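Local coordinates for periplasmic binding protein (Veillonella parvula, PDB 4OVK) that probably captures a solute outside the cell membrane and delivers it to an ABC importer, as other two-lobed solute-binding proteins do, at residues A[29-34]-A[144-149]; A[44-49]-A[72-77]; A[135-140]-A[162-167]; A[150-155]-A[315-320]; A[312-315]-A[321-324]. One frame throughout, in Å; residues are numbered along the deposited sequence. Where two conformers were deposited one is given.

Contact 1. Residues A[29-34]-A[144-149]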
# COMPACT_ATOMS: atom_id res chain seq x y z
N LYS A 29 1.41 8.34 28.69
CA LYS A 29 0.10 8.80 28.26
C LYS A 29 0.25 9.68 27.01
O LYS A 29 -0.52 9.56 26.05
CB LYS A 29 -0.60 9.56 29.40
CG LYS A 29 -2.06 9.91 29.12
CD LYS A 29 -2.89 9.94 30.40
CE LYS A 29 -2.50 11.09 31.32
NZ LYS A 29 -3.15 12.37 30.94
N GLU A 30 1.26 10.54 27.04
CA GLU A 30 1.61 11.44 25.94
C GLU A 30 2.79 10.86 25.16
O GLU A 30 3.92 10.83 25.64
CB GLU A 30 1.95 12.81 26.50
CG GLU A 30 2.61 13.79 25.54
CD GLU A 30 1.70 14.24 24.41
OE1 GLU A 30 0.46 14.13 24.56
OE2 GLU A 30 2.23 14.72 23.39
N ILE A 31 2.51 10.40 23.94
CA ILE A 31 3.53 9.79 23.07
C ILE A 31 4.00 10.84 22.11
O ILE A 31 3.19 11.43 21.39
CB ILE A 31 2.96 8.56 22.33
CG1 ILE A 31 2.61 7.45 23.35
CG2 ILE A 31 3.92 8.05 21.26
CD1 ILE A 31 3.80 6.77 24.02
N ASN A 32 5.29 11.13 22.14
CA ASN A 32 5.87 12.17 21.31
C ASN A 32 6.92 11.67 20.32
O ASN A 32 7.25 12.38 19.41
CB ASN A 32 6.45 13.27 22.20
CG ASN A 32 6.59 14.61 21.48
OD1 ASN A 32 5.66 15.07 20.79
ND2 ASN A 32 7.74 15.26 21.68
N ARG A 33 7.43 10.45 20.52
CA ARG A 33 8.52 9.88 19.73
C ARG A 33 8.19 8.42 19.39
O ARG A 33 8.09 7.56 20.29
CB ARG A 33 9.84 9.96 20.48
CG ARG A 33 10.33 11.37 20.77
CD ARG A 33 11.59 11.38 21.62
NE ARG A 33 12.75 10.78 20.95
CZ ARG A 33 13.51 11.40 20.05
NH1 ARG A 33 13.26 12.66 19.68
NH2 ARG A 33 14.54 10.75 19.50
N ILE A 34 8.01 8.16 18.10
CA ILE A 34 7.65 6.83 17.65
C ILE A 34 8.65 6.31 16.64
O ILE A 34 9.04 7.03 15.71
CB ILE A 34 6.26 6.81 17.01
CG1 ILE A 34 5.23 7.28 18.03
CG2 ILE A 34 5.95 5.41 16.50
CD1 ILE A 34 3.92 7.70 17.39
N GLY A 144 -4.43 5.06 16.76
CA GLY A 144 -5.29 6.10 17.30
C GLY A 144 -5.21 6.19 18.82
O GLY A 144 -5.22 7.28 19.37
N LYS A 145 -5.11 5.05 19.49
CA LYS A 145 -4.99 5.02 20.95
C LYS A 145 -3.59 5.46 21.38
O LYS A 145 -3.43 6.21 22.32
CB LYS A 145 -5.28 3.62 21.47
CG LYS A 145 -6.74 3.25 21.36
CD LYS A 145 -7.16 2.18 22.35
CE LYS A 145 -8.65 1.89 22.24
NZ LYS A 145 -9.03 1.51 20.85
N ILE A 146 -2.58 5.01 20.65
CA ILE A 146 -1.20 5.40 20.94
C ILE A 146 -0.99 6.91 20.78
O ILE A 146 -0.43 7.58 21.66
CB ILE A 146 -0.22 4.63 20.05
CG1 ILE A 146 -0.22 3.15 20.47
CG2 ILE A 146 1.19 5.23 20.13
CD1 ILE A 146 0.48 2.23 19.51
N LEU A 147 -1.49 7.45 19.67
CA LEU A 147 -1.29 8.84 19.32
C LEU A 147 -2.33 9.80 19.92
O LEU A 147 -2.23 11.00 19.70
CB LEU A 147 -1.34 8.98 17.79
CG LEU A 147 -0.23 8.26 17.04
CD1 LEU A 147 -0.58 8.13 15.56
CD2 LEU A 147 1.05 9.03 17.27
N ASP A 148 -3.32 9.27 20.65
CA ASP A 148 -4.48 10.04 21.09
C ASP A 148 -5.15 10.79 19.93
O ASP A 148 -5.43 11.99 20.03
CB ASP A 148 -4.12 10.98 22.24
CG ASP A 148 -3.92 10.24 23.53
OD1 ASP A 148 -4.88 9.60 24.00
OD2 ASP A 148 -2.81 10.29 24.10
N LYS A 149 -5.38 10.07 18.84
CA LYS A 149 -6.09 10.60 17.68
C LYS A 149 -7.22 9.64 17.30
O LYS A 149 -7.24 9.12 16.18
CB LYS A 149 -5.13 10.78 16.50
CG LYS A 149 -4.01 11.78 16.70
CD LYS A 149 -4.55 13.19 16.88
CE LYS A 149 -3.44 14.23 16.83
NZ LYS A 149 -2.85 14.35 15.47
O HOH W 1 -0.75 13.00 22.07
O HOH W 2 -0.21 10.35 22.80

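Contact 2. Residues A[44-49]-A[72-77]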
# COMPACT_ATOMS: atom_id res chain seq x y z
N ILE A 44 1.47 4.95 7.33
CA ILE A 44 0.23 4.80 8.08
C ILE A 44 0.23 5.63 9.37
O ILE A 44 -0.78 6.24 9.72
CB ILE A 44 -0.14 3.32 8.34
CG1 ILE A 44 -0.30 2.58 7.00
CG2 ILE A 44 -1.45 3.26 9.12
CD1 ILE A 44 -0.39 1.06 7.10
N VAL A 45 1.34 5.66 10.09
CA VAL A 45 1.45 6.54 11.25
C VAL A 45 1.25 7.99 10.84
O VAL A 45 0.52 8.74 11.49
CB VAL A 45 2.78 6.34 11.97
CG1 VAL A 45 3.06 7.46 12.96
CG2 VAL A 45 2.78 4.96 12.64
N TYR A 46 1.88 8.38 9.74
CA TYR A 46 1.70 9.73 9.20
C TYR A 46 0.20 10.03 8.96
O TYR A 46 -0.29 11.10 9.32
CB TYR A 46 2.52 9.93 7.91
CG TYR A 46 2.18 11.22 7.24
CD1 TYR A 46 2.80 12.40 7.62
CD2 TYR A 46 1.20 11.28 6.26
CE1 TYR A 46 2.46 13.61 7.03
CE2 TYR A 46 0.87 12.47 5.65
CZ TYR A 46 1.49 13.63 6.04
OH TYR A 46 1.15 14.82 5.44
N ALA A 47 -0.51 9.11 8.34
CA ALA A 47 -1.91 9.30 8.02
C ALA A 47 -2.78 9.47 9.27
O ALA A 47 -3.64 10.33 9.32
CB ALA A 47 -2.41 8.14 7.19
N VAL A 48 -2.53 8.65 10.29
CA VAL A 48 -3.33 8.73 11.51
C VAL A 48 -3.04 10.03 12.27
O VAL A 48 -3.97 10.68 12.74
CB VAL A 48 -3.08 7.50 12.42
CG1 VAL A 48 -3.86 7.64 13.72
CG2 VAL A 48 -3.48 6.23 11.70
N ASP A 49 -1.77 10.42 12.36
CA ASP A 49 -1.41 11.64 13.08
C ASP A 49 -1.62 12.89 12.23
O ASP A 49 -1.56 13.99 12.75
CB ASP A 49 0.05 11.58 13.56
CG ASP A 49 0.28 12.37 14.84
OD1 ASP A 49 -0.68 12.52 15.65
OD2 ASP A 49 1.43 12.83 15.04
N LYS A 72 7.38 12.60 0.21
CA LYS A 72 8.47 13.57 0.40
C LYS A 72 7.96 15.02 0.42
O LYS A 72 8.45 15.84 1.19
CB LYS A 72 9.54 13.43 -0.69
CG LYS A 72 10.77 14.30 -0.41
CD LYS A 72 11.93 13.95 -1.33
CE LYS A 72 13.10 14.90 -1.11
NZ LYS A 72 13.73 14.76 0.23
N THR A 73 6.97 15.32 -0.41
CA THR A 73 6.36 16.65 -0.44
C THR A 73 5.49 16.90 0.78
O THR A 73 5.54 17.98 1.37
CB THR A 73 5.50 16.81 -1.69
OG1 THR A 73 6.33 16.64 -2.83
CG2 THR A 73 4.86 18.18 -1.74
N LEU A 74 4.70 15.90 1.16
CA LEU A 74 3.84 16.01 2.34
C LEU A 74 4.61 16.18 3.63
O LEU A 74 4.16 16.86 4.53
CB LEU A 74 2.95 14.78 2.50
CG LEU A 74 2.06 14.39 1.34
CD1 LEU A 74 1.36 13.09 1.64
CD2 LEU A 74 1.07 15.49 1.06
N ALA A 75 5.77 15.52 3.73
CA ALA A 75 6.48 15.39 4.99
C ALA A 75 7.98 15.65 4.80
O ALA A 75 8.80 14.74 4.97
CB ALA A 75 6.24 14.00 5.55
N PRO A 76 8.35 16.90 4.46
CA PRO A 76 9.75 17.24 4.22
C PRO A 76 10.68 16.92 5.41
O PRO A 76 11.83 16.57 5.21
CB PRO A 76 9.72 18.75 3.91
CG PRO A 76 8.38 19.23 4.35
CD PRO A 76 7.46 18.05 4.19
N ASP A 77 10.17 17.01 6.64
CA ASP A 77 11.01 16.79 7.82
C ASP A 77 11.53 15.34 7.98
O ASP A 77 12.56 15.13 8.62
CB ASP A 77 10.28 17.20 9.10
CG ASP A 77 9.92 18.68 9.14
OD1 ASP A 77 10.37 19.46 8.27
OD2 ASP A 77 9.17 19.05 10.06

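Contact 3. Residues A[135-140]-A[162-167]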
# COMPACT_ATOMS: atom_id res chain seq x y z
N ASP A 135 -6.23 -6.25 9.08
CA ASP A 135 -5.01 -5.93 9.83
C ASP A 135 -4.68 -4.44 9.74
O ASP A 135 -4.24 -3.85 10.73
CB ASP A 135 -3.82 -6.76 9.33
CG ASP A 135 -3.90 -8.24 9.72
OD1 ASP A 135 -4.68 -8.59 10.63
OD2 ASP A 135 -3.17 -9.06 9.11
N ILE A 136 -4.88 -3.85 8.56
CA ILE A 136 -4.69 -2.41 8.41
C ILE A 136 -5.65 -1.64 9.34
O ILE A 136 -5.22 -0.76 10.07
CB ILE A 136 -4.85 -1.91 6.95
CG1 ILE A 136 -3.89 -2.63 5.98
CG2 ILE A 136 -4.64 -0.41 6.88
CD1 ILE A 136 -2.43 -2.26 6.12
N GLN A 137 -6.94 -1.99 9.32
CA GLN A 137 -7.93 -1.29 10.13
C GLN A 137 -7.67 -1.43 11.64
O GLN A 137 -7.72 -0.44 12.38
CB GLN A 137 -9.35 -1.76 9.79
CG GLN A 137 -9.83 -1.36 8.40
CD GLN A 137 -11.10 -2.07 8.01
OE1 GLN A 137 -11.95 -2.37 8.85
NE2 GLN A 137 -11.25 -2.36 6.72
N ASN A 138 -7.38 -2.64 12.10
CA ASN A 138 -7.08 -2.86 13.52
C ASN A 138 -5.81 -2.14 13.94
O ASN A 138 -5.74 -1.59 15.06
CB ASN A 138 -6.97 -4.35 13.84
CG ASN A 138 -8.27 -5.08 13.66
OD1 ASN A 138 -9.35 -4.51 13.86
ND2 ASN A 138 -8.20 -6.35 13.27
N GLY A 139 -4.81 -2.11 13.05
CA GLY A 139 -3.58 -1.37 13.31
C GLY A 139 -3.81 0.13 13.39
O GLY A 139 -3.25 0.82 14.25
N ILE A 140 -4.68 0.65 12.53
CA ILE A 140 -5.03 2.07 12.59
C ILE A 140 -5.70 2.42 13.92
O ILE A 140 -5.41 3.46 14.53
CB ILE A 140 -5.92 2.46 11.39
CG1 ILE A 140 -5.05 2.49 10.13
CG2 ILE A 140 -6.57 3.80 11.63
CD1 ILE A 140 -5.85 2.48 8.85
N ASP A 162 -16.67 1.94 4.53
CA ASP A 162 -17.65 2.45 3.56
C ASP A 162 -17.26 2.02 2.13
O ASP A 162 -18.13 1.64 1.33
CB ASP A 162 -17.77 3.98 3.63
CG ASP A 162 -18.44 4.48 4.93
OD1 ASP A 162 -19.03 3.67 5.67
OD2 ASP A 162 -18.36 5.70 5.21
N SER A 163 -15.97 2.08 1.83
CA SER A 163 -15.45 1.61 0.53
C SER A 163 -15.71 0.10 0.34
O SER A 163 -16.19 -0.33 -0.70
CB SER A 163 -13.95 1.91 0.39
OG SER A 163 -13.44 1.35 -0.81
N GLU A 164 -15.41 -0.69 1.36
CA GLU A 164 -15.67 -2.13 1.30
C GLU A 164 -17.15 -2.41 1.04
O GLU A 164 -17.49 -3.22 0.18
CB GLU A 164 -15.21 -2.82 2.60
CG GLU A 164 -13.71 -3.02 2.65
CD GLU A 164 -13.20 -3.43 4.02
OE1 GLU A 164 -14.02 -3.85 4.88
OE2 GLU A 164 -11.96 -3.35 4.24
N ALA A 165 -18.03 -1.72 1.77
CA ALA A 165 -19.47 -1.91 1.59
C ALA A 165 -19.91 -1.51 0.18
O ALA A 165 -20.74 -2.18 -0.41
CB ALA A 165 -20.26 -1.10 2.62
N TYR A 166 -19.35 -0.42 -0.34
CA TYR A 166 -19.66 0.02 -1.71
C TYR A 166 -19.31 -1.07 -2.74
O TYR A 166 -20.12 -1.42 -3.58
CB TYR A 166 -18.95 1.33 -2.03
CG TYR A 166 -18.95 1.72 -3.49
CD1 TYR A 166 -20.02 2.41 -4.05
CD2 TYR A 166 -17.88 1.40 -4.32
CE1 TYR A 166 -20.03 2.77 -5.39
CE2 TYR A 166 -17.87 1.76 -5.66
CZ TYR A 166 -18.97 2.44 -6.19
OH TYR A 166 -18.99 2.80 -7.51
N PHE A 167 -18.10 -1.61 -2.65
CA PHE A 167 -17.69 -2.67 -3.58
C PHE A 167 -18.46 -3.98 -3.37
O PHE A 167 -18.75 -4.68 -4.33
CB PHE A 167 -16.17 -2.87 -3.55
CG PHE A 167 -15.42 -1.80 -4.30
CD1 PHE A 167 -15.31 -1.85 -5.68
CD2 PHE A 167 -14.86 -0.72 -3.63
CE1 PHE A 167 -14.65 -0.86 -6.39
CE2 PHE A 167 -14.20 0.28 -4.33
CZ PHE A 167 -14.10 0.21 -5.71

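Contact 4. Residues A[150-155]-A[315-320]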
# COMPACT_ATOMS: atom_id res chain seq x y z
N PRO A 150 -8.15 9.37 18.24
CA PRO A 150 -9.16 8.35 17.92
C PRO A 150 -10.15 8.77 16.84
O PRO A 150 -10.63 7.93 16.08
CB PRO A 150 -9.86 8.12 19.27
CG PRO A 150 -9.64 9.39 20.03
CD PRO A 150 -8.26 9.84 19.64
N GLU A 151 -10.43 10.06 16.73
CA GLU A 151 -11.35 10.53 15.71
C GLU A 151 -10.76 10.34 14.32
O GLU A 151 -11.44 9.84 13.43
CB GLU A 151 -11.74 11.98 15.96
CG GLU A 151 -12.56 12.18 17.24
CD GLU A 151 -12.89 13.63 17.52
OE1 GLU A 151 -13.92 13.88 18.18
OE2 GLU A 151 -12.13 14.52 17.08
N GLN A 152 -9.49 10.72 14.11
CA GLN A 152 -8.87 10.54 12.80
C GLN A 152 -8.76 9.04 12.48
O GLN A 152 -9.04 8.64 11.37
CB GLN A 152 -7.49 11.21 12.69
CG GLN A 152 -6.84 11.04 11.31
CD GLN A 152 -6.65 12.32 10.52
OE1 GLN A 152 -7.51 13.20 10.50
NE2 GLN A 152 -5.51 12.41 9.82
N ALA A 153 -8.40 8.23 13.47
CA ALA A 153 -8.28 6.79 13.26
C ALA A 153 -9.63 6.21 12.86
O ALA A 153 -9.73 5.49 11.85
CB ALA A 153 -7.72 6.10 14.51
N GLU A 154 -10.68 6.54 13.60
CA GLU A 154 -12.02 6.04 13.24
C GLU A 154 -12.51 6.61 11.90
O GLU A 154 -13.20 5.91 11.18
CB GLU A 154 -13.04 6.28 14.35
CG GLU A 154 -12.80 5.46 15.62
CD GLU A 154 -12.72 3.94 15.42
OE1 GLU A 154 -13.35 3.39 14.48
OE2 GLU A 154 -12.02 3.28 16.22
N ALA A 155 -12.15 7.85 11.57
CA ALA A 155 -12.53 8.40 10.25
C ALA A 155 -11.87 7.61 9.12
O ALA A 155 -12.50 7.33 8.10
CB ALA A 155 -12.19 9.87 10.16
N ASN A 315 -6.84 16.24 1.31
CA ASN A 315 -7.27 17.42 2.08
C ASN A 315 -7.72 17.05 3.50
O ASN A 315 -7.33 17.70 4.49
CB ASN A 315 -8.39 18.18 1.35
CG ASN A 315 -8.96 19.29 2.20
OD1 ASN A 315 -9.95 19.11 2.92
ND2 ASN A 315 -8.31 20.44 2.16
N THR A 316 -8.53 16.00 3.61
CA THR A 316 -9.15 15.63 4.89
C THR A 316 -8.12 15.08 5.87
O THR A 316 -8.05 15.50 7.04
CB THR A 316 -10.26 14.59 4.67
OG1 THR A 316 -11.32 15.19 3.90
CG2 THR A 316 -10.85 14.08 5.99
N PHE A 317 -7.30 14.17 5.39
CA PHE A 317 -6.41 13.43 6.27
C PHE A 317 -5.00 14.01 6.39
O PHE A 317 -4.37 13.90 7.46
CB PHE A 317 -6.40 11.95 5.87
CG PHE A 317 -7.74 11.29 6.04
CD1 PHE A 317 -8.31 11.16 7.31
CD2 PHE A 317 -8.44 10.83 4.96
CE1 PHE A 317 -9.55 10.58 7.47
CE2 PHE A 317 -9.68 10.23 5.11
CZ PHE A 317 -10.24 10.09 6.38
N TYR A 318 -4.50 14.64 5.33
CA TYR A 318 -3.13 15.16 5.33
C TYR A 318 -3.07 16.70 5.33
O TYR A 318 -1.99 17.26 5.42
CB TYR A 318 -2.36 14.66 4.11
CG TYR A 318 -2.41 13.19 3.80
CD1 TYR A 318 -2.53 12.22 4.78
CD2 TYR A 318 -2.28 12.75 2.49
CE1 TYR A 318 -2.55 10.87 4.47
CE2 TYR A 318 -2.29 11.41 2.17
CZ TYR A 318 -2.41 10.47 3.17
OH TYR A 318 -2.42 9.13 2.87
N HIS A 319 -4.22 17.37 5.21
CA HIS A 319 -4.28 18.82 5.10
C HIS A 319 -3.40 19.30 3.98
O HIS A 319 -2.64 20.26 4.13
CB HIS A 319 -3.89 19.52 6.42
CG HIS A 319 -4.72 19.07 7.57
ND1 HIS A 319 -6.05 19.38 7.69
CD2 HIS A 319 -4.43 18.25 8.61
CE1 HIS A 319 -6.54 18.81 8.77
NE2 HIS A 319 -5.58 18.10 9.34
N TYR A 320 -3.49 18.61 2.84
CA TYR A 320 -2.68 18.93 1.68
C TYR A 320 -3.59 18.95 0.47
O TYR A 320 -4.36 18.01 0.25
CB TYR A 320 -1.55 17.90 1.47
CG TYR A 320 -0.55 18.33 0.41
CD1 TYR A 320 0.52 19.18 0.75
CD2 TYR A 320 -0.67 17.93 -0.92
CE1 TYR A 320 1.41 19.60 -0.20
CE2 TYR A 320 0.25 18.35 -1.87
CZ TYR A 320 1.29 19.17 -1.51
OH TYR A 320 2.21 19.62 -2.44
O HOH W 3 -6.74 15.71 10.18

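Contact 5. Residues A[312-315]-A[321-324]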
# COMPACT_ATOMS: atom_id res chain seq x y z
N GLN A 312 -10.05 14.95 -2.04
CA GLN A 312 -10.77 14.97 -0.77
C GLN A 312 -9.99 14.23 0.31
O GLN A 312 -9.87 14.74 1.43
CB GLN A 312 -12.16 14.35 -0.92
CG GLN A 312 -12.96 14.30 0.37
CD GLN A 312 -14.25 13.50 0.20
OE1 GLN A 312 -14.23 12.27 0.11
NE2 GLN A 312 -15.36 14.19 0.17
N PHE A 313 -9.47 13.05 -0.02
CA PHE A 313 -8.71 12.24 0.93
C PHE A 313 -7.46 13.00 1.43
O PHE A 313 -7.24 13.11 2.64
CB PHE A 313 -8.32 10.91 0.30
CG PHE A 313 -7.72 9.93 1.27
CD1 PHE A 313 -6.38 9.99 1.62
CD2 PHE A 313 -8.51 8.93 1.83
CE1 PHE A 313 -5.83 9.06 2.49
CE2 PHE A 313 -7.97 8.02 2.72
CZ PHE A 313 -6.64 8.10 3.06
N TYR A 314 -6.68 13.56 0.51
CA TYR A 314 -5.45 14.29 0.87
C TYR A 314 -5.78 15.53 1.69
O TYR A 314 -5.11 15.85 2.67
CB TYR A 314 -4.62 14.63 -0.39
CG TYR A 314 -3.71 13.48 -0.79
CD1 TYR A 314 -4.23 12.20 -1.03
CD2 TYR A 314 -2.34 13.65 -0.92
CE1 TYR A 314 -3.41 11.14 -1.33
CE2 TYR A 314 -1.50 12.58 -1.21
CZ TYR A 314 -2.03 11.33 -1.42
OH TYR A 314 -1.21 10.26 -1.69
N ASN A 315 -6.84 16.24 1.31
CA ASN A 315 -7.27 17.42 2.08
C ASN A 315 -7.72 17.05 3.50
O ASN A 315 -7.33 17.70 4.49
CB ASN A 315 -8.39 18.18 1.35
CG ASN A 315 -8.96 19.29 2.20
OD1 ASN A 315 -9.95 19.11 2.92
ND2 ASN A 315 -8.31 20.44 2.16
N ASN A 321 -3.52 20.04 -0.29
CA ASN A 321 -4.32 20.21 -1.50
C ASN A 321 -3.49 19.95 -2.75
O ASN A 321 -2.66 20.77 -3.17
CB ASN A 321 -4.94 21.61 -1.52
CG ASN A 321 -5.94 21.81 -0.40
OD1 ASN A 321 -6.67 20.88 -0.03
ND2 ASN A 321 -6.00 23.03 0.14
N LEU A 322 -3.73 18.78 -3.34
CA LEU A 322 -3.03 18.34 -4.55
C LEU A 322 -3.28 19.24 -5.76
O LEU A 322 -4.42 19.63 -6.03
CB LEU A 322 -3.47 16.93 -4.88
CG LEU A 322 -3.05 15.79 -3.94
CD1 LEU A 322 -3.82 14.52 -4.25
CD2 LEU A 322 -1.54 15.56 -3.98
N THR A 323 -2.21 19.55 -6.49
CA THR A 323 -2.33 20.22 -7.79
C THR A 323 -2.64 19.19 -8.86
O THR A 323 -2.48 17.98 -8.65
CB THR A 323 -1.02 20.90 -8.19
OG1 THR A 323 0.00 19.91 -8.37
CG2 THR A 323 -0.57 21.90 -7.11
N ASP A 324 -3.07 19.66 -10.02
CA ASP A 324 -3.25 18.78 -11.17
C ASP A 324 -1.99 18.01 -11.57
O ASP A 324 -2.08 16.83 -11.91
CB ASP A 324 -3.81 19.56 -12.35
CG ASP A 324 -5.25 20.00 -12.12
OD1 ASP A 324 -5.87 19.49 -11.17
OD2 ASP A 324 -5.75 20.84 -12.89

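Contact 1. Residues A[29-34]-A[144-149]
Ile31 and Ile146 meet where the loop leading into strand 34-36 faces the end of helix 133-147. Followed outward, Ile31 CB lies 3.6 Å from Ile146 O, so the side chain begins against a carbonyl of the last helical turn. Its CG1, held beside the backbone N (chi1 -65°), comes to 3.5 Å from the same Ile146 O, while the other branch, Ile31 CG2, meets Ile146 CG2 at 4.1 Å. Ile146 CG2 thus touches both branches of Ile31, the CG2 methyl and the CG1 methylene, and Val104 of the central strand 104-108 packs on both isoleucines.

Polar groups meet mostly through water 2. Ile31 N donates to it at 2.9 Å, and the water in turn lies 3.0 Å from Ile146 O and 2.9 Å from Asp148 OD2, although more acceptors surround it than it has protons. Asp148, whose positive phi follows the end of the helix, brings OD2 to 3.1 Å from Lys29 O. Both are acceptors, so this approach cannot be a bond between them. Lys15 probably makes it tolerable: its NZ forms a salt bridge with Asp148 OD2 and hydrogen bonds to Lys29 O and Ile146 O. The chemistry implies that acceptors from both segments converge on one ammonium group and one water, which would offset their mutual repulsion.

Contact 2. Residues A[44-49]-A[72-77]
The beta-alpha-beta crossover from strand 34-36 through helix 41-49 to strand 55-57, part of the parallel sheet of the N-terminal lobe, sends Tyr46 across to Leu74 and Ala75 at the end of helix 71-74. The backbones stay apart: the closest CA atoms, those of Tyr46 and Ala75, are separated by 8.5 Å. A single aromatic side chain therefore spans the gap, and Tyr46 accounts for 69 of the 126 Å² buried between the segments.

Its reach follows from the first torsion. With CG anti to the backbone N (chi1 171°), the ring extends from the helix toward residues 72-77. The two ring carbons flanking CZ each have their own neighbour. On one flank Tyr46 CE1 meets Ala75 CB at 4.1 Å; on the other, Tyr46 CE2 meets Leu74 CD1, also at 4.1 Å. The side chains of Tyr46 and Leu74 cross at about a right angle. Ala75 is the first residue to leave helical geometry, and both it and Leu74 direct CB toward the ring, so the contact is made by the last helical residue and the first beyond it.

Other aromatic rings pack against the tyrosine: Phe71 meets it edge-to-face, and the ring of Tyr318 from helix 306-318 lies against it with the planes about 50° apart. Across the contact the interaction is apolar. At its far end Tyr46 CZ is 4.0 Å from Leu74 CB, and Tyr46 OH rests still closer to that methylene carbon, at 3.4 Å.

Contact 3. Residues A[135-140]-A[162-167]
Gln137 and Glu164 alone bridge these two helical segments, burying 65 Å² between them. The polar evidence is one close approach: Gln137 NE2 lies 2.8 Å from Glu164 OE2. The other carboxylate oxygen stands further off, with Glu164 OE1 3.6 Å from Gln137 NE2, which makes OE2 the nearer of the two. The amide and carboxylate planes are turned 34° apart. Gln137 was deposited in two conformers, and this arrangement describes one of them.

The aliphatic parts act as spacers. The nearest CA atoms, of Gln137 and Glu164, are 11.8 Å apart, and the gap is closed because both chains run extended beyond CG (chi2 169° in Gln137 and 168° in Glu164) and come from opposite directions. Gln137 also packs on His160 and Lys161, one turn earlier on the helix that carries Glu164.

In the fold, helix 133-147 and the long helix 150-170 are consecutive, and the second is the helix that spans the two lobes in this family. Ile136 and Ile140 turn to helix 41-49 in the N-terminal lobe, whereas Phe167 packs on Met289 and Lys290 of helix 285-296.

Contact 4. Residues A[150-155]-A[315-320]
Gln152 and Phe317, whose CA atoms lie 7.6 Å apart, face each other across the first turns of helix 150-170 and the last turn of helix 306-318. The latter widens into a pi-type turn at 315-318 before His319 leaves helical geometry with positive phi, and near this end the carbonyl of Phe317 accepts a side-chain bond.

Gln152 NE2 donates to Phe317 O at 3.0 Å with an N-H...O angle of 143°, approaching in the carbonyl plane on a lone pair. Gln152 NE2 also bonds Ala47 O, so one amide links three helices. In Gln152, CG runs opposite the backbone N (chi1 -179°) and a bend at chi2 (115°) then turns the amide. At the other amide atom, water 3 donates to Gln152 OE1 at 2.6 Å and reaches His319 NE2 through a weak bond of 2.8 Å.

The Phe317 ring stands nearly perpendicular to the amide of Gln152 and presents its edge: Phe317 CD1 to Gln152 CD is 3.8 Å, and Phe317 CE1 to Ala155 CB is also 3.8 Å. Thr316 CG2 lies over the centre of one ring face.

The junction fixes helix 306-318, near the C terminus, against the start of the lobe-spanning helix 150-170, with helix 41-49 as the third member.

Contact 5. Residues A[312-315]-A[321-324]
Asn321 OD1 accepts a hydrogen bond from Asn315 ND2 at 2.8 Å, with an N-H...O angle of 155°. The donor approaches in the carbonyl plane of Asn321, on a lone pair, but the acceptor is slightly tilted from the amide plane of Asn315. The two amides are nearly coplanar and the side chains lie side by side, pointing the same way. A chi1 of 173° swings the Asn315 amide to the Asn321 side and so places ND2 for the bond. Both residues are exposed, so the bond ties helix to loop at the surface.

Beneath it the contact turns apolar. Leu322 CD1 sits over one face of the Tyr314 ring, 3.9 Å from its centroid and 23° off the normal, a CH-pi contact displaced toward the rim. Its closest ring atom is Tyr314 CG, at 3.6 Å from Leu322 CD1. The second branch, Leu322 CD2, reaches past the rim beside Tyr314 CD2, at 3.7 Å.

The loop thus folds back on helix 306-318 and leads into helix 324-331, where Thr323 is the N-cap and Glu326 OE1 accepts from its N, as in a capping box. Leu322 also packs on Ile327 and Ile330, and lies between the two helices.

In the fold
From the N terminus, contact 1 opens first and closes 110 residues later, bringing the loop leading into strand 34-36 to the end of helix 133-147. Contact 2 opens and closes within that span, tying helix 41-49 to helix 71-74. Contact 3 begins on helix 133-147 before contact 1 closes and ends on helix 150-170, so the two cross; contact 4 opens between the segments of contact 3 and crosses it in turn. Contact 4 spans the C-terminal lobe, returning helix 306-318 to helix 150-170. Contact 5 shares Asn315 with it and closes a short loop. Contacts 2 and 4 touch through Ala47 and Gln152, joining the N-terminal lobe to the C-terminal helices.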